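Local coordinates for protein chemotactic transducer PctC (Pseudomonas aeruginosa, PDB 5LTV) that binds gamma-aminobutyrate in the pocket of its Cache-type ligand-binding domain and, as a chemotactic transducer, probably relays that binding to the chemotaxis machinery, at residues T43-N48 with A176-L181; T241-L246 with W251-V256. One frame throughout, in Å; residues are numbered along the deposited sequence.

Contact 1: T43-N48 with A176-L181; sequences TLTASN and AILNSL
Thr45 and Leu178 are the pair whose CA atoms lie nearest across the segments, Thr45 CA being 6.6 Å from Leu178 CA. Residues 43-48 are an inner portion of the long helix 34-68, helical throughout. The facing segment, 176-181, holds the last three residues of helix 171-178; Asn179 is the first residue to leave helical geometry, and the chain continues without regular structure. The two segments bury 166 Å² between them, both sides summed, and the contact falls into two small patches.

In the first, the methyl of Thr45 does the touching. With chi1 at -60° OG1 sits beside the backbone N, which leaves CG2 anti to that N and directed across the gap, where Thr45 CG2 is 3.7 Å from Leu178 O and 4.2 Å from Leu178 CD1. The hydroxyl OG1 hydrogen-bonds to Ile41 O, one turn back along the helix. The CA-CB bond of Leu178 points away from helix 34-68, yet the CD1 branch bends back to meet the methyl, the two side chains crossing at about a right angle.

The second patch pairs Asn48 with Ile177. Asn48 CG is anti to the backbone N (chi1 -167°), and the amide extends toward the shorter helix until Asn48 ND2 stands 3.7 Å from Ile177 CG2. This is van der Waals packing of an amide nitrogen against a methyl. Ile177 and Leu178 also touch Ile49 of the long helix, and Ile177 reaches Trp52 as well.

Thr45 and Leu178 both rest on Val253 of strand 251-256. The arrangement belongs to the membrane-proximal module expected of a double-Cache domain, in which the long N-terminal helix packs beside the short helix that links the two sheets.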
loop_
_atom_site.group_PDB
_atom_site.type_symbol
_atom_site.label_atom_id
_atom_site.label_comp_id
_atom_site.label_asym_id
_atom_site.label_seq_id
_atom_site.Cartn_x
_atom_site.Cartn_y
_atom_site.Cartn_z
ATOM N N THR A 43 -11.266 -3.779 -16.043
ATOM C CA THR A 43 -12.251 -3.765 -14.974
ATOM C C THR A 43 -12.026 -4.923 -14.011
ATOM O O THR A 43 -11.944 -4.725 -12.793
ATOM C CB THR A 43 -13.650 -3.828 -15.580
ATOM O OG1 THR A 43 -13.919 -2.594 -16.249
ATOM C CG2 THR A 43 -14.694 -4.044 -14.520
ATOM N N LEU A 44 -11.909 -6.137 -14.545
ATOM C CA LEU A 44 -11.678 -7.295 -13.698
ATOM C C LEU A 44 -10.317 -7.228 -13.015
ATOM O O LEU A 44 -10.153 -7.787 -11.928
ATOM C CB LEU A 44 -11.790 -8.573 -14.527
ATOM C CG LEU A 44 -13.199 -8.872 -15.050
ATOM C CD1 LEU A 44 -13.222 -10.157 -15.893
ATOM C CD2 LEU A 44 -14.223 -8.922 -13.917
ATOM N N THR A 45 -9.319 -6.596 -13.655
ATOM C CA THR A 45 -7.994 -6.499 -13.037
ATOM C C THR A 45 -8.032 -5.539 -11.862
ATOM O O THR A 45 -7.461 -5.823 -10.804
ATOM C CB THR A 45 -6.950 -6.058 -14.062
ATOM O OG1 THR A 45 -6.910 -7.015 -15.115
ATOM C CG2 THR A 45 -5.583 -6.002 -13.452
ATOM N N ALA A 46 -8.778 -4.440 -12.015
ATOM C CA ALA A 46 -8.920 -3.459 -10.953
ATOM C C ALA A 46 -9.727 -4.017 -9.793
ATOM O O ALA A 46 -9.372 -3.815 -8.626
ATOM C CB ALA A 46 -9.580 -2.193 -11.491
ATOM N N SER A 47 -10.815 -4.710 -10.082
ATOM C CA SER A 47 -11.603 -5.198 -8.966
ATOM C C SER A 47 -10.865 -6.315 -8.229
ATOM O O SER A 47 -11.111 -6.521 -7.036
ATOM C CB SER A 47 -12.995 -5.632 -9.450
ATOM O OG SER A 47 -12.889 -6.659 -10.424
ATOM N N ASN A 48 -9.917 -6.989 -8.889
ATOM C CA ASN A 48 -9.105 -7.983 -8.196
ATOM C C ASN A 48 -8.119 -7.320 -7.231
ATOM O O ASN A 48 -8.088 -7.635 -6.036
ATOM C CB ASN A 48 -8.350 -8.854 -9.195
ATOM C CG ASN A 48 -7.748 -10.091 -8.535
ATOM O OD1 ASN A 48 -8.397 -10.750 -7.731
ATOM N ND2 ASN A 48 -6.515 -10.378 -8.838
ATOM N N ALA A 176 2.769 -9.099 -8.715
ATOM C CA ALA A 176 2.324 -10.443 -9.076
ATOM C C ALA A 176 0.800 -10.547 -9.151
ATOM O O ALA A 176 0.263 -11.091 -10.122
ATOM C CB ALA A 176 2.864 -11.444 -8.069
ATOM N N ILE A 177 0.084 -10.069 -8.113
ATOM C CA ILE A 177 -1.384 -10.080 -8.145
ATOM C C ILE A 177 -1.894 -9.398 -9.407
ATOM O O ILE A 177 -2.783 -9.910 -10.086
ATOM C CB ILE A 177 -1.987 -9.400 -6.902
ATOM C CG1 ILE A 177 -1.387 -9.919 -5.605
ATOM C CG2 ILE A 177 -3.505 -9.605 -6.896
ATOM C CD1 ILE A 177 -1.916 -11.264 -5.218
ATOM N N LEU A 178 -1.339 -8.216 -9.719
ATOM C CA LEU A 178 -1.781 -7.408 -10.855
ATOM C C LEU A 178 -1.607 -8.136 -12.181
ATOM O O LEU A 178 -2.486 -8.063 -13.051
ATOM C CB LEU A 178 -1.005 -6.096 -10.874
ATOM C CG LEU A 178 -1.710 -4.931 -11.522
ATOM C CD1 LEU A 178 -2.905 -4.472 -10.675
ATOM C CD2 LEU A 178 -0.717 -3.818 -11.704
ATOM N N ASN A 179 -0.482 -8.835 -12.357
ATOM C CA ASN A 179 -0.126 -9.535 -13.592
ATOM C C ASN A 179 -0.377 -11.037 -13.519
ATOM O O ASN A 179 0.446 -11.834 -14.002
ATOM C CB ASN A 179 1.330 -9.267 -13.943
ATOM C CG ASN A 179 1.537 -7.875 -14.470
ATOM O OD1 ASN A 179 1.439 -7.636 -15.674
ATOM N ND2 ASN A 179 1.798 -6.931 -13.567
ATOM N N SER A 180 -1.516 -11.466 -12.965
ATOM C CA SER A 180 -1.738 -12.904 -12.839
ATOM C C SER A 180 -2.020 -13.593 -14.174
ATOM O O SER A 180 -2.069 -14.826 -14.209
ATOM C CB SER A 180 -2.860 -13.190 -11.830
ATOM O OG SER A 180 -4.056 -12.488 -12.140
ATOM N N LEU A 181 -2.181 -12.846 -15.267
ATOM C CA LEU A 181 -2.349 -13.450 -16.588
ATOM C C LEU A 181 -1.126 -13.297 -17.470
ATOM O O LEU A 181 -1.103 -12.446 -18.353
ATOM C CB LEU A 181 -3.550 -12.848 -17.295
ATOM C CG LEU A 181 -4.775 -13.752 -17.321
ATOM C CD1 LEU A 181 -5.900 -13.026 -18.050
ATOM C CD2 LEU A 181 -4.457 -15.121 -17.964
#

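Contact 2: T241-L246 with W251-V256; sequences TPVKGL and WYVALV
Thr241 and Val253 form an antiparallel hydrogen-bonded pair, joined by Thr241 N to Val253 O at 2.9 Å and by Val253 N to Thr241 O at 2.8 Å. A third backbone bond, from Val243 N to Trp251 O (2.8 Å), is the straightest, with 170° at the hydrogen. Between them lies the non-hydrogen-bonded pair Pro242-Tyr252, where the proline ring lies obliquely against the CD2 side of the tyrosine ring, Pro242 CD being 4.0 Å from Tyr252 CD2.

On the sheet face that carries Thr241 and Val253, Val243 CG2 packs against Val253 CG2 at 3.9 Å. Both methyls are anti to their own carbonyl carbon, since chi1 of -173° at Val243 and 171° at Val253 puts CG1 anti to the backbone N; the side chains cross at about a right angle. Toward the turn, Leu246 CD1 comes to 3.8 Å from Trp251 CE3.

One water joins Thr241 OG1 to Val253 O. Further out, Tyr252 and Ala254 bond through their backbones to Val192 and Phe190 of strand 188-193, and helix 34-68 covers this face, Ala46 lying on Thr241.

Backbone bonding thus fixes the hairpin register; Val243 and Trp251 share one direct bond, and a second water bridges Trp251 N and Val243 O in place of another.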
loop_
_atom_site.group_PDB
_atom_site.type_symbol
_atom_site.label_atom_id
_atom_site.label_comp_id
_atom_site.label_asym_id
_atom_site.label_seq_id
_atom_site.Cartn_x
_atom_site.Cartn_y
_atom_site.Cartn_z
ATOM N N THR A 241 -7.950 2.015 -16.138
ATOM C CA THR A 241 -9.131 1.643 -15.364
ATOM C C THR A 241 -8.917 2.024 -13.907
ATOM O O THR A 241 -7.953 1.540 -13.279
ATOM C CB THR A 241 -9.398 0.148 -15.456
ATOM O OG1 THR A 241 -9.467 -0.234 -16.846
ATOM C CG2 THR A 241 -10.696 -0.193 -14.705
ATOM N N PRO A 242 -9.777 2.848 -13.325
ATOM C CA PRO A 242 -9.597 3.222 -11.919
ATOM C C PRO A 242 -9.794 2.047 -10.977
ATOM O O PRO A 242 -10.576 1.131 -11.234
ATOM C CB PRO A 242 -10.664 4.305 -11.694
ATOM C CG PRO A 242 -11.656 4.122 -12.791
ATOM C CD PRO A 242 -10.899 3.567 -13.961
ATOM N N VAL A 243 -9.036 2.065 -9.888
ATOM C CA VAL A 243 -9.248 1.138 -8.786
ATOM C C VAL A 243 -10.210 1.785 -7.807
ATOM O O VAL A 243 -9.953 2.881 -7.294
ATOM C CB VAL A 243 -7.938 0.767 -8.087
ATOM C CG1 VAL A 243 -8.236 -0.316 -7.075
ATOM C CG2 VAL A 243 -6.911 0.295 -9.105
ATOM N N LYS A 244 -11.332 1.117 -7.565
ATOM C CA LYS A 244 -12.327 1.613 -6.636
ATOM C C LYS A 244 -11.955 1.205 -5.216
ATOM O O LYS A 244 -11.198 0.252 -4.997
ATOM C CB LYS A 244 -13.710 1.064 -6.991
ATOM C CG LYS A 244 -14.148 1.259 -8.454
ATOM C CD LYS A 244 -15.523 0.622 -8.711
ATOM C CE LYS A 244 -16.635 1.414 -8.025
ATOM N NZ LYS A 244 -17.757 0.548 -7.530
ATOM N N GLY A 245 -12.488 1.949 -4.246
ATOM C CA GLY A 245 -12.401 1.591 -2.846
ATOM C C GLY A 245 -11.136 1.995 -2.118
ATOM O O GLY A 245 -11.000 1.660 -0.935
ATOM N N LEU A 246 -10.213 2.700 -2.766
ATOM C CA LEU A 246 -8.968 2.988 -2.060
ATOM C C LEU A 246 -9.028 4.343 -1.388
ATOM O O LEU A 246 -9.392 5.328 -2.035
ATOM C CB LEU A 246 -7.782 2.948 -3.004
ATOM C CG LEU A 246 -7.679 1.670 -3.860
ATOM C CD1 LEU A 246 -6.408 1.664 -4.682
ATOM C CD2 LEU A 246 -7.840 0.438 -2.989
ATOM N N TRP A 251 -5.974 5.712 -8.127
ATOM C CA TRP A 251 -4.950 4.938 -8.776
ATOM C C TRP A 251 -5.583 4.125 -9.886
ATOM O O TRP A 251 -6.749 3.735 -9.803
ATOM C CB TRP A 251 -4.235 4.013 -7.804
ATOM C CG TRP A 251 -3.442 4.688 -6.778
ATOM C CD1 TRP A 251 -3.088 5.973 -6.723
ATOM C CD2 TRP A 251 -2.809 4.060 -5.636
ATOM N NE1 TRP A 251 -2.302 6.237 -5.604
ATOM C CE2 TRP A 251 -2.108 5.051 -4.928
ATOM C CE3 TRP A 251 -2.770 2.757 -5.153
ATOM C CZ2 TRP A 251 -1.374 4.792 -3.752
ATOM C CZ3 TRP A 251 -2.035 2.495 -3.970
ATOM C CH2 TRP A 251 -1.348 3.507 -3.302
ATOM N N TYR A 252 -4.810 3.908 -10.940
ATOM C CA TYR A 252 -5.331 3.266 -12.131
ATOM C C TYR A 252 -4.533 2.016 -12.431
ATOM O O TYR A 252 -3.307 1.980 -12.213
ATOM C CB TYR A 252 -5.257 4.191 -13.351
ATOM C CG TYR A 252 -6.127 5.416 -13.276
ATOM C CD1 TYR A 252 -5.694 6.536 -12.607
ATOM C CD2 TYR A 252 -7.366 5.461 -13.919
ATOM C CE1 TYR A 252 -6.478 7.682 -12.536
ATOM C CE2 TYR A 252 -8.158 6.601 -13.876
ATOM C CZ TYR A 252 -7.699 7.719 -13.168
ATOM O OH TYR A 252 -8.427 8.886 -13.080
ATOM N N VAL A 253 -5.252 0.998 -12.901
ATOM C CA VAL A 253 -4.662 -0.128 -13.607
ATOM C C VAL A 253 -4.401 0.298 -15.042
ATOM O O VAL A 253 -5.319 0.741 -15.751
ATOM C CB VAL A 253 -5.580 -1.356 -13.559
ATOM C CG1 VAL A 253 -5.055 -2.440 -14.495
ATOM C CG2 VAL A 253 -5.678 -1.874 -12.150
ATOM N N ALA A 254 -3.151 0.190 -15.471
ATOM C CA ALA A 254 -2.782 0.441 -16.862
ATOM C C ALA A 254 -2.514 -0.896 -17.532
ATOM O O ALA A 254 -1.730 -1.697 -17.005
ATOM C CB ALA A 254 -1.546 1.347 -16.970
ATOM N N LEU A 255 -3.180 -1.146 -18.665
ATOM C CA LEU A 255 -2.943 -2.331 -19.481
ATOM C C LEU A 255 -2.244 -1.921 -20.768
ATOM O O LEU A 255 -2.688 -0.988 -21.449
ATOM C CB LEU A 255 -4.237 -3.051 -19.845
ATOM C CG LEU A 255 -5.119 -3.596 -18.748
ATOM C CD1 LEU A 255 -6.354 -4.273 -19.321
ATOM C CD2 LEU A 255 -4.331 -4.563 -17.922
ATOM N N VAL A 256 -1.179 -2.639 -21.118
ATOM C CA VAL A 256 -0.409 -2.356 -22.318
ATOM C C VAL A 256 -0.514 -3.578 -23.219
ATOM O O VAL A 256 -0.142 -4.681 -22.809
ATOM C CB VAL A 256 1.056 -2.034 -21.988
ATOM C CG1 VAL A 256 1.870 -1.615 -23.253
ATOM C CG2 VAL A 256 1.154 -0.986 -20.831
HETATM O O HOH W 1 -7.143 -0.825 -17.725
HETATM O O HOH W 2 -7.927 4.499 -6.610
#

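Overall arrangement
Both segments of contact 1 precede the hairpin of contact 2 in sequence, and the centres of the two contacts are about 10 Å apart. Contact 1 joins positions 128 residues apart, whereas contact 2 is local to the hairpin of strands 237-242 and 251-256. Helix 34-68 connects them: its 43-48 part also lies on the hairpin, with Ala46 CB 3.5 Å from Pro242 O and Ala46 CA 3.8 Å from Val253 CG2. Helix 34-68, helix 171-178 and the five-stranded sheet containing the hairpin therefore meet in one module. The gamma-aminobutyrate pocket draws its residues from 93-168, so both contacts probably belong to the other, membrane-proximal module.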